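Long-range contacts in metallocarboxypeptidase (Trypanosoma cruzi, PDB 3DWC), which probably releases C-terminal amino acids, with broad specificity but not proline, as a cobalt-bound member of the M32 metallocarboxypeptidase family: residues B[11-16]-B[285-290]; B[21-26]-B[48-53]; B[96-101]-B[143-148]. All blocks are in the same frame, centred on the assembly; numbering follows the deposited sequence.

Contact 1: B[11-16]-B[285-290]; sequences RVFTKL and TQPVCM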
loop_
_atom_site.group_PDB
_atom_site.type_symbol
_atom_site.label_atom_id
_atom_site.label_comp_id
_atom_site.label_asym_id
_atom_site.label_seq_id
_atom_site.Cartn_x
_atom_site.Cartn_y
_atom_site.Cartn_z
ATOM N N ARG B 11 -7.933 22.843 -10.314
ATOM C CA ARG B 11 -7.650 21.657 -11.138
ATOM C C ARG B 11 -6.222 21.126 -10.964
ATOM O O ARG B 11 -5.994 19.915 -10.882
ATOM C CB ARG B 11 -7.901 22.027 -12.610
ATOM C CG ARG B 11 -7.865 20.848 -13.580
ATOM C CD ARG B 11 -7.790 21.301 -15.090
ATOM N NE ARG B 11 -6.435 21.754 -15.440
ATOM C CZ ARG B 11 -5.371 20.942 -15.555
ATOM N NH1 ARG B 11 -5.480 19.619 -15.379
ATOM N NH2 ARG B 11 -4.177 21.454 -15.858
ATOM N N VAL B 12 -5.259 22.037 -10.943
ATOM C CA VAL B 12 -3.882 21.679 -10.673
ATOM C C VAL B 12 -3.772 21.088 -9.287
ATOM O O VAL B 12 -3.125 20.077 -9.110
ATOM C CB VAL B 12 -2.944 22.884 -10.770
ATOM C CG1 VAL B 12 -1.545 22.525 -10.304
ATOM C CG2 VAL B 12 -2.920 23.408 -12.211
ATOM N N PHE B 13 -4.450 21.673 -8.303
ATOM C CA PHE B 13 -4.289 21.195 -6.923
ATOM C C PHE B 13 -4.967 19.831 -6.669
ATOM O O PHE B 13 -4.497 19.051 -5.857
ATOM C CB PHE B 13 -4.695 22.288 -5.925
ATOM C CG PHE B 13 -3.574 23.216 -5.610
ATOM C CD1 PHE B 13 -3.295 24.294 -6.427
ATOM C CD2 PHE B 13 -2.727 22.959 -4.537
ATOM C CE1 PHE B 13 -2.240 25.149 -6.155
ATOM C CE2 PHE B 13 -1.649 23.800 -4.277
ATOM C CZ PHE B 13 -1.409 24.907 -5.109
ATOM N N THR B 14 -6.048 19.553 -7.392
ATOM C CA THR B 14 -6.659 18.242 -7.413
ATOM C C THR B 14 -5.697 17.218 -8.009
ATOM O O THR B 14 -5.598 16.124 -7.485
ATOM C CB THR B 14 -8.003 18.273 -8.163
ATOM O OG1 THR B 14 -8.924 19.105 -7.406
ATOM C CG2 THR B 14 -8.607 16.839 -8.346
ATOM N N LYS B 15 -4.973 17.578 -9.066
ATOM C CA LYS B 15 -3.947 16.706 -9.635
ATOM C C LYS B 15 -2.918 16.335 -8.581
ATOM O O LYS B 15 -2.657 15.145 -8.362
ATOM C CB LYS B 15 -3.298 17.393 -10.846
ATOM C CG LYS B 15 -2.618 16.496 -11.792
ATOM C CD LYS B 15 -2.591 17.046 -13.213
ATOM C CE LYS B 15 -1.957 18.445 -13.289
ATOM N NZ LYS B 15 -1.289 18.756 -14.628
ATOM N N LEU B 16 -2.358 17.349 -7.921
ATOM C CA LEU B 16 -1.379 17.163 -6.842
ATOM C C LEU B 16 -1.887 16.293 -5.700
ATOM O O LEU B 16 -1.159 15.441 -5.210
ATOM C CB LEU B 16 -0.930 18.526 -6.278
ATOM C CG LEU B 16 -0.057 19.393 -7.195
ATOM C CD1 LEU B 16 0.105 20.799 -6.598
ATOM C CD2 LEU B 16 1.364 18.700 -7.558
ATOM N N THR B 285 -10.263 18.044 -2.142
ATOM C CA THR B 285 -8.966 17.829 -2.839
ATOM C C THR B 285 -8.070 19.096 -2.873
ATOM O O THR B 285 -7.053 19.130 -3.572
ATOM C CB THR B 285 -9.230 17.420 -4.284
ATOM O OG1 THR B 285 -9.781 18.541 -4.998
ATOM C CG2 THR B 285 -10.218 16.232 -4.341
ATOM N N GLN B 286 -8.439 20.103 -2.076
ATOM C CA GLN B 286 -7.794 21.408 -2.049
ATOM C C GLN B 286 -7.047 21.701 -0.753
ATOM O O GLN B 286 -7.395 21.164 0.317
ATOM C CB GLN B 286 -8.877 22.485 -2.206
ATOM C CG GLN B 286 -9.652 22.395 -3.525
ATOM C CD GLN B 286 -8.778 22.641 -4.722
ATOM O OE1 GLN B 286 -8.107 23.675 -4.804
ATOM N NE2 GLN B 286 -8.787 21.693 -5.685
ATOM N N PRO B 287 -6.096 22.644 -0.816
ATOM C CA PRO B 287 -5.256 22.896 0.319
ATOM C C PRO B 287 -5.949 23.624 1.497
ATOM O O PRO B 287 -5.411 23.615 2.595
ATOM C CB PRO B 287 -4.096 23.684 -0.293
ATOM C CG PRO B 287 -4.697 24.417 -1.395
ATOM C CD PRO B 287 -5.756 23.534 -1.944
ATOM N N VAL B 288 -7.134 24.209 1.289
ATOM C CA VAL B 288 -7.919 24.755 2.409
ATOM C C VAL B 288 -8.553 23.635 3.270
ATOM O O VAL B 288 -8.840 23.830 4.445
ATOM C CB VAL B 288 -9.007 25.690 1.910
ATOM C CG1 VAL B 288 -10.141 24.914 1.243
ATOM C CG2 VAL B 288 -9.507 26.608 3.091
ATOM N N CYS B 289 -8.775 22.466 2.666
ATOM C CA CYS B 289 -9.286 21.329 3.397
ATOM C C CYS B 289 -8.115 20.530 3.883
ATOM O O CYS B 289 -7.875 19.441 3.396
ATOM C CB CYS B 289 -10.193 20.483 2.536
ATOM S SG CYS B 289 -10.802 19.050 3.402
ATOM N N MET B 290 -7.407 21.089 4.861
ATOM C CA MET B 290 -6.275 20.489 5.534
ATOM C C MET B 290 -6.157 20.948 6.999
ATOM O O MET B 290 -6.619 22.035 7.352
ATOM C CB MET B 290 -5.007 20.934 4.855
ATOM C CG MET B 290 -5.010 20.653 3.396
ATOM S SD MET B 290 -3.380 20.190 2.870
ATOM C CE MET B 290 -3.477 18.544 3.580
HETATM O O HOH W 1 -4.695 19.947 -3.099
#
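The hydroxyls of T14 and T285 meet in a short hydrogen bond, OG1 of T14 lying 2.6 Å from OG1 of T285. Each oxygen is delivered by a different torsion. In T14 it sits beside the backbone N (chi1 -65°), where it also bonds to the carbonyl of E10 one helical turn earlier; in T285 it stands between the backbone N and the carbonyl carbon (chi1 69°), facing the helix. A second polar bridge runs through water, which donates to O of F13 at 2.9 Å and, over a shorter distance, to O of T285. These two carbonyl oxygens, both acceptors and 3.4 Å apart, are thereby joined by a common donor. The amide of Q286 is held at its two ends by different elements: NE2 binds O of E10 on the helix, whereas OE1 takes its bond from N83 of helix 78-95 and also lies in van der Waals reach of CB of F13, at 3.8 Å. In the fold, the loop between helices 259-276 and 294-309, which enters a type I beta turn at Q286 and closes it at C289, is thus fastened to the long N-terminal helix 3-32. The apolar part is small. P287 brings its CG within 4.0 Å of CD2 of F13, the two side chains crossing at roughly a right angle. M87 of helix 78-95 touches F13, Q286 and P287 alike.

Contact 2: B[21-26]-B[48-53]; sequences HMLLLA and ELQLHM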
loop_
_atom_site.group_PDB
_atom_site.type_symbol
_atom_site.label_atom_id
_atom_site.label_comp_id
_atom_site.label_asym_id
_atom_site.label_seq_id
_atom_site.Cartn_x
_atom_site.Cartn_y
_atom_site.Cartn_z
ATOM N N HIS B 21 -1.930 11.192 -2.736
ATOM C CA HIS B 21 -2.536 9.914 -2.359
ATOM C C HIS B 21 -1.580 8.720 -2.530
ATOM O O HIS B 21 -1.366 7.954 -1.597
ATOM C CB HIS B 21 -3.791 9.712 -3.149
ATOM C CG HIS B 21 -4.471 8.404 -2.905
ATOM N ND1 HIS B 21 -5.605 8.283 -2.114
ATOM C CD2 HIS B 21 -4.235 7.172 -3.423
ATOM C CE1 HIS B 21 -6.006 7.022 -2.133
ATOM N NE2 HIS B 21 -5.192 6.328 -2.914
ATOM N N MET B 22 -1.009 8.576 -3.714
ATOM C CA MET B 22 0.024 7.544 -3.968
ATOM C C MET B 22 1.209 7.558 -3.013
ATOM O O MET B 22 1.608 6.527 -2.483
ATOM C CB MET B 22 0.519 7.687 -5.394
ATOM C CG MET B 22 -0.580 7.406 -6.452
ATOM S SD MET B 22 -1.139 5.668 -6.332
ATOM C CE MET B 22 -2.370 5.558 -7.572
ATOM N N LEU B 23 1.774 8.738 -2.790
ATOM C CA LEU B 23 2.906 8.907 -1.890
ATOM C C LEU B 23 2.581 8.512 -0.451
ATOM O O LEU B 23 3.349 7.843 0.213
ATOM C CB LEU B 23 3.345 10.380 -1.879
ATOM C CG LEU B 23 4.316 10.834 -2.954
ATOM C CD1 LEU B 23 4.784 12.260 -2.629
ATOM C CD2 LEU B 23 5.477 9.869 -3.021
ATOM N N LEU B 24 1.430 8.941 0.012
ATOM C CA LEU B 24 0.999 8.639 1.378
ATOM C C LEU B 24 0.785 7.117 1.580
ATOM O O LEU B 24 1.127 6.522 2.614
ATOM C CB LEU B 24 -0.276 9.434 1.638
ATOM C CG LEU B 24 -0.111 10.950 1.809
ATOM C CD1 LEU B 24 -1.434 11.705 1.655
ATOM C CD2 LEU B 24 0.491 11.245 3.185
ATOM N N LEU B 25 0.230 6.473 0.566
ATOM C CA LEU B 25 0.025 5.006 0.591
ATOM C C LEU B 25 1.345 4.343 0.621
ATOM O O LEU B 25 1.586 3.467 1.455
ATOM C CB LEU B 25 -0.718 4.523 -0.646
ATOM C CG LEU B 25 -1.091 3.018 -0.637
ATOM C CD1 LEU B 25 -2.090 2.738 0.545
ATOM C CD2 LEU B 25 -1.714 2.598 -2.002
ATOM N N ALA B 26 2.212 4.757 -0.297
ATOM C CA ALA B 26 3.578 4.198 -0.400
ATOM C C ALA B 26 4.340 4.357 0.912
ATOM O O ALA B 26 5.076 3.470 1.314
ATOM C CB ALA B 26 4.351 4.873 -1.554
ATOM N N GLU B 48 10.712 9.575 -7.577
ATOM C CA GLU B 48 10.279 9.962 -8.901
ATOM C C GLU B 48 8.937 10.688 -8.831
ATOM O O GLU B 48 8.733 11.713 -9.463
ATOM C CB GLU B 48 10.179 8.745 -9.837
ATOM C CG GLU B 48 9.924 9.139 -11.286
ATOM C CD GLU B 48 11.046 9.981 -11.893
ATOM O OE1 GLU B 48 10.759 10.998 -12.534
ATOM O OE2 GLU B 48 12.204 9.671 -11.694
ATOM N N LEU B 49 8.030 10.181 -8.037
ATOM C CA LEU B 49 6.702 10.839 -7.897
ATOM C C LEU B 49 6.799 12.207 -7.172
ATOM O O LEU B 49 6.149 13.172 -7.574
ATOM C CB LEU B 49 5.709 9.938 -7.163
ATOM C CG LEU B 49 4.236 9.874 -7.658
ATOM C CD1 LEU B 49 3.332 9.360 -6.572
ATOM C CD2 LEU B 49 3.704 11.188 -8.195
ATOM N N GLN B 50 7.610 12.284 -6.120
ATOM C CA GLN B 50 7.923 13.552 -5.449
ATOM C C GLN B 50 8.440 14.546 -6.474
ATOM O O GLN B 50 8.018 15.685 -6.464
ATOM C CB GLN B 50 8.960 13.389 -4.308
ATOM C CG GLN B 50 8.467 12.589 -3.074
ATOM C CD GLN B 50 9.583 12.064 -2.084
ATOM O OE1 GLN B 50 10.778 12.245 -2.286
ATOM N NE2 GLN B 50 9.145 11.390 -1.022
ATOM N N LEU B 51 9.343 14.111 -7.358
ATOM C CA LEU B 51 9.881 14.972 -8.428
ATOM C C LEU B 51 8.762 15.589 -9.288
ATOM O O LEU B 51 8.722 16.809 -9.522
ATOM C CB LEU B 51 10.849 14.187 -9.298
ATOM C CG LEU B 51 11.893 14.895 -10.151
ATOM C CD1 LEU B 51 12.622 13.893 -11.007
ATOM C CD2 LEU B 51 11.269 15.913 -11.037
ATOM N N HIS B 52 7.831 14.751 -9.724
ATOM C CA HIS B 52 6.757 15.191 -10.605
ATOM C C HIS B 52 5.891 16.215 -9.871
ATOM O O HIS B 52 5.586 17.281 -10.395
ATOM C CB HIS B 52 5.941 13.995 -11.103
ATOM C CG HIS B 52 4.865 14.360 -12.082
ATOM N ND1 HIS B 52 5.123 15.021 -13.257
ATOM C CD2 HIS B 52 3.521 14.192 -12.030
ATOM C CE1 HIS B 52 3.986 15.239 -13.894
ATOM N NE2 HIS B 52 2.998 14.745 -13.170
ATOM N N MET B 53 5.537 15.918 -8.626
ATOM C CA MET B 53 4.771 16.873 -7.828
ATOM C C MET B 53 5.520 18.191 -7.731
ATOM O O MET B 53 4.930 19.252 -7.891
ATOM C CB MET B 53 4.496 16.323 -6.453
ATOM C CG MET B 53 3.677 15.077 -6.495
ATOM S SD MET B 53 3.321 14.432 -4.876
ATOM C CE MET B 53 2.279 15.727 -4.195
#
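L23 is the central bump of this interface, pushing its isobutyl group among L49, Q50 and M53 of the facing helix. Those three residues, at positions i, i+1 and i+4, border a hollow on helix 39-57. CD1 of L23 makes the closest approaches of this side chain, 3.5 Å from SD of M53 and 3.7 Å from CG of Q50; CD2 lies over CG of Q50 and CB of L49. With chi2 extended (-179°), the M53 chain carries SD out to L23, and the bend at chi3 turns only CE aside; the two side chains lie alongside, pointing opposite ways. The Q50 chain instead crosses L23 at about a right angle, its methylene forming one border of the hollow. In return, L49 fills the groove between M22 and L23: its CD1 is pressed 3.5 Å from CB of M22, closer than two carbons normally sit, and 4.0 Å from CG of L23. M22 then folds back at chi2 (-63°), carrying its sulfur away from the facing helix and leaving CB to take the contact; M46 of the second subunit packs on M22. Y19 touches both L49 and M53, extending the apolar seam along helix 3-32. With segment axes 10.4 Å apart at closest approach and running 152° to one another, this is the interlocking of an antiparallel pair of consecutive helices, a helical hairpin beside the subunit interface.

Contact 3: B[96-101]-B[143-148]; sequences LLPEEF and GKLRAG
The start of helix 99-122, with P98 at its N-cap position, packs here against the last turn of helix 125-147; G148, with positive phi, is the first residue to leave the helical conformation after it. L145 carries much of the contact, touching through CB, CG and CD2, each of which meets a different residue. CB lies 3.7 Å from CD2 of L97, CG faces CD of P98 at 4.0 Å, and CD2 rests over one face of the F101 ring in a CH-pi contact, 3.9 Å from the centroid and 25° off the ring normal. A chi1 of -177° carries the F101 ring toward L145, and chi2 near 95° turns a face to it. L97 in turn packs over one face of the R146 guanidinium, its CD1 3.7 Å from NH1; the arginine chain bends at chi3 to lay the flat group there, and a salt bridge from NH1 to E142 on its own helix helps fix it. CD2 of L96 touches the backbone O of R146 at 3.7 Å. Helix 154-162 packs on R146 through A157, L158 and I161, while L138, E141 and E142 of helix 125-147 also touch F101, continuing the antiparallel hairpin of helices 99-122 and 125-147.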
loop_
_atom_site.group_PDB
_atom_site.type_symbol
_atom_site.label_atom_id
_atom_site.label_comp_id
_atom_site.label_asym_id
_atom_site.label_seq_id
_atom_site.Cartn_x
_atom_site.Cartn_y
_atom_site.Cartn_z
ATOM N N LEU B 96 10.287 28.686 -2.866
ATOM C CA LEU B 96 11.212 29.667 -2.292
ATOM C C LEU B 96 12.632 29.121 -2.093
ATOM O O LEU B 96 13.570 29.886 -1.926
ATOM C CB LEU B 96 10.662 30.248 -0.969
ATOM C CG LEU B 96 9.965 31.621 -0.992
ATOM C CD1 LEU B 96 9.031 31.791 -2.201
ATOM C CD2 LEU B 96 9.196 31.883 0.314
ATOM N N LEU B 97 12.794 27.808 -2.114
ATOM C CA LEU B 97 14.107 27.191 -2.004
ATOM C C LEU B 97 14.633 26.848 -3.400
ATOM O O LEU B 97 13.991 26.074 -4.119
ATOM C CB LEU B 97 14.012 25.891 -1.191
ATOM C CG LEU B 97 13.605 25.953 0.291
ATOM C CD1 LEU B 97 14.011 24.662 0.962
ATOM C CD2 LEU B 97 14.236 27.131 1.020
ATOM N N PRO B 98 15.801 27.393 -3.791
ATOM C CA PRO B 98 16.398 26.957 -5.059
ATOM C C PRO B 98 16.810 25.474 -5.060
ATOM O O PRO B 98 17.230 24.939 -4.032
ATOM C CB PRO B 98 17.617 27.878 -5.213
ATOM C CG PRO B 98 17.346 29.036 -4.324
ATOM C CD PRO B 98 16.609 28.445 -3.154
ATOM N N GLU B 99 16.690 24.834 -6.224
ATOM C CA GLU B 99 16.864 23.382 -6.351
ATOM C C GLU B 99 18.259 22.941 -5.934
ATOM O O GLU B 99 18.444 21.831 -5.437
ATOM C CB GLU B 99 16.561 22.925 -7.780
ATOM C CG GLU B 99 15.140 23.273 -8.239
ATOM C CD GLU B 99 14.731 22.576 -9.518
ATOM O OE1 GLU B 99 13.508 22.416 -9.725
ATOM O OE2 GLU B 99 15.616 22.194 -10.319
ATOM N N GLU B 100 19.223 23.837 -6.132
ATOM C CA GLU B 100 20.607 23.653 -5.692
ATOM C C GLU B 100 20.671 23.484 -4.171
ATOM O O GLU B 100 21.316 22.570 -3.666
ATOM C CB GLU B 100 21.459 24.843 -6.176
ATOM C CG GLU B 100 22.920 24.857 -5.725
ATOM C CD GLU B 100 23.088 25.307 -4.275
ATOM O OE1 GLU B 100 23.880 24.666 -3.544
ATOM O OE2 GLU B 100 22.419 26.286 -3.866
ATOM N N PHE B 101 19.987 24.364 -3.447
ATOM C CA PHE B 101 19.868 24.227 -1.994
ATOM C C PHE B 101 19.167 22.927 -1.621
ATOM O O PHE B 101 19.635 22.194 -0.765
ATOM C CB PHE B 101 19.094 25.400 -1.402
ATOM C CG PHE B 101 19.005 25.358 0.081
ATOM C CD1 PHE B 101 19.915 26.045 0.859
ATOM C CD2 PHE B 101 18.020 24.611 0.710
ATOM C CE1 PHE B 101 19.838 26.003 2.236
ATOM C CE2 PHE B 101 17.951 24.558 2.087
ATOM C CZ PHE B 101 18.863 25.261 2.847
ATOM N N GLY B 143 16.372 29.343 6.768
ATOM C CA GLY B 143 15.568 30.433 7.336
ATOM C C GLY B 143 15.548 31.672 6.475
ATOM O O GLY B 143 14.477 32.250 6.199
ATOM N N LYS B 144 16.727 32.102 6.038
ATOM C CA LYS B 144 16.814 33.294 5.204
ATOM C C LYS B 144 16.032 33.160 3.882
ATOM O O LYS B 144 15.311 34.078 3.475
ATOM C CB LYS B 144 18.276 33.647 4.937
ATOM C CG LYS B 144 18.954 34.345 6.101
ATOM C CD LYS B 144 20.374 34.787 5.730
ATOM C CE LYS B 144 21.166 35.258 6.955
ATOM N NZ LYS B 144 21.208 34.226 8.049
ATOM N N LEU B 145 16.188 32.016 3.221
ATOM C CA LEU B 145 15.480 31.734 1.966
ATOM C C LEU B 145 13.968 31.760 2.183
ATOM O O LEU B 145 13.241 32.429 1.453
ATOM C CB LEU B 145 15.912 30.359 1.409
ATOM C CG LEU B 145 17.088 30.258 0.415
ATOM C CD1 LEU B 145 17.904 31.556 0.298
ATOM C CD2 LEU B 145 17.985 29.060 0.757
ATOM N N ARG B 146 13.505 31.035 3.200
ATOM C CA ARG B 146 12.072 30.979 3.509
ATOM C C ARG B 146 11.578 32.375 3.965
ATOM O O ARG B 146 10.475 32.802 3.610
ATOM C CB ARG B 146 11.760 29.878 4.538
ATOM C CG ARG B 146 12.594 28.607 4.386
ATOM C CD ARG B 146 11.910 27.354 4.894
ATOM N NE ARG B 146 11.023 26.844 3.872
ATOM C CZ ARG B 146 10.984 25.601 3.404
ATOM N NH1 ARG B 146 11.762 24.653 3.876
ATOM N NH2 ARG B 146 10.127 25.316 2.445
ATOM N N ALA B 147 12.426 33.107 4.691
ATOM C CA ALA B 147 12.103 34.497 5.079
ATOM C C ALA B 147 11.761 35.389 3.894
ATOM O O ALA B 147 10.940 36.301 4.021
ATOM C CB ALA B 147 13.241 35.118 5.878
ATOM N N GLY B 148 12.393 35.146 2.746
ATOM C CA GLY B 148 12.118 35.932 1.532
ATOM C C GLY B 148 12.310 37.421 1.744
ATOM O O GLY B 148 13.267 37.830 2.404
#

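In the fold
All three contacts are partly buried and lie away from the cobalt site, their centres about 22 to 25 Å from the centre of the chain. Contacts 1 and 2 share helix 3-32 and touch where O of L16 meets CE of M53, 3.6 Å apart; contact 3 holds a separate helix pair, its nearest atoms about 7 Å from contact 2. Their chemistry differs: contact 1, which joins a loop to a helix, relies mainly on hydroxyl and water bridges, whereas contacts 2 and 3 join helices nearer in sequence through apolar side chains, the latter adding aromatic and guanidinium faces. Contact 2 borders the second subunit most extensively; contact 3 has no partner there.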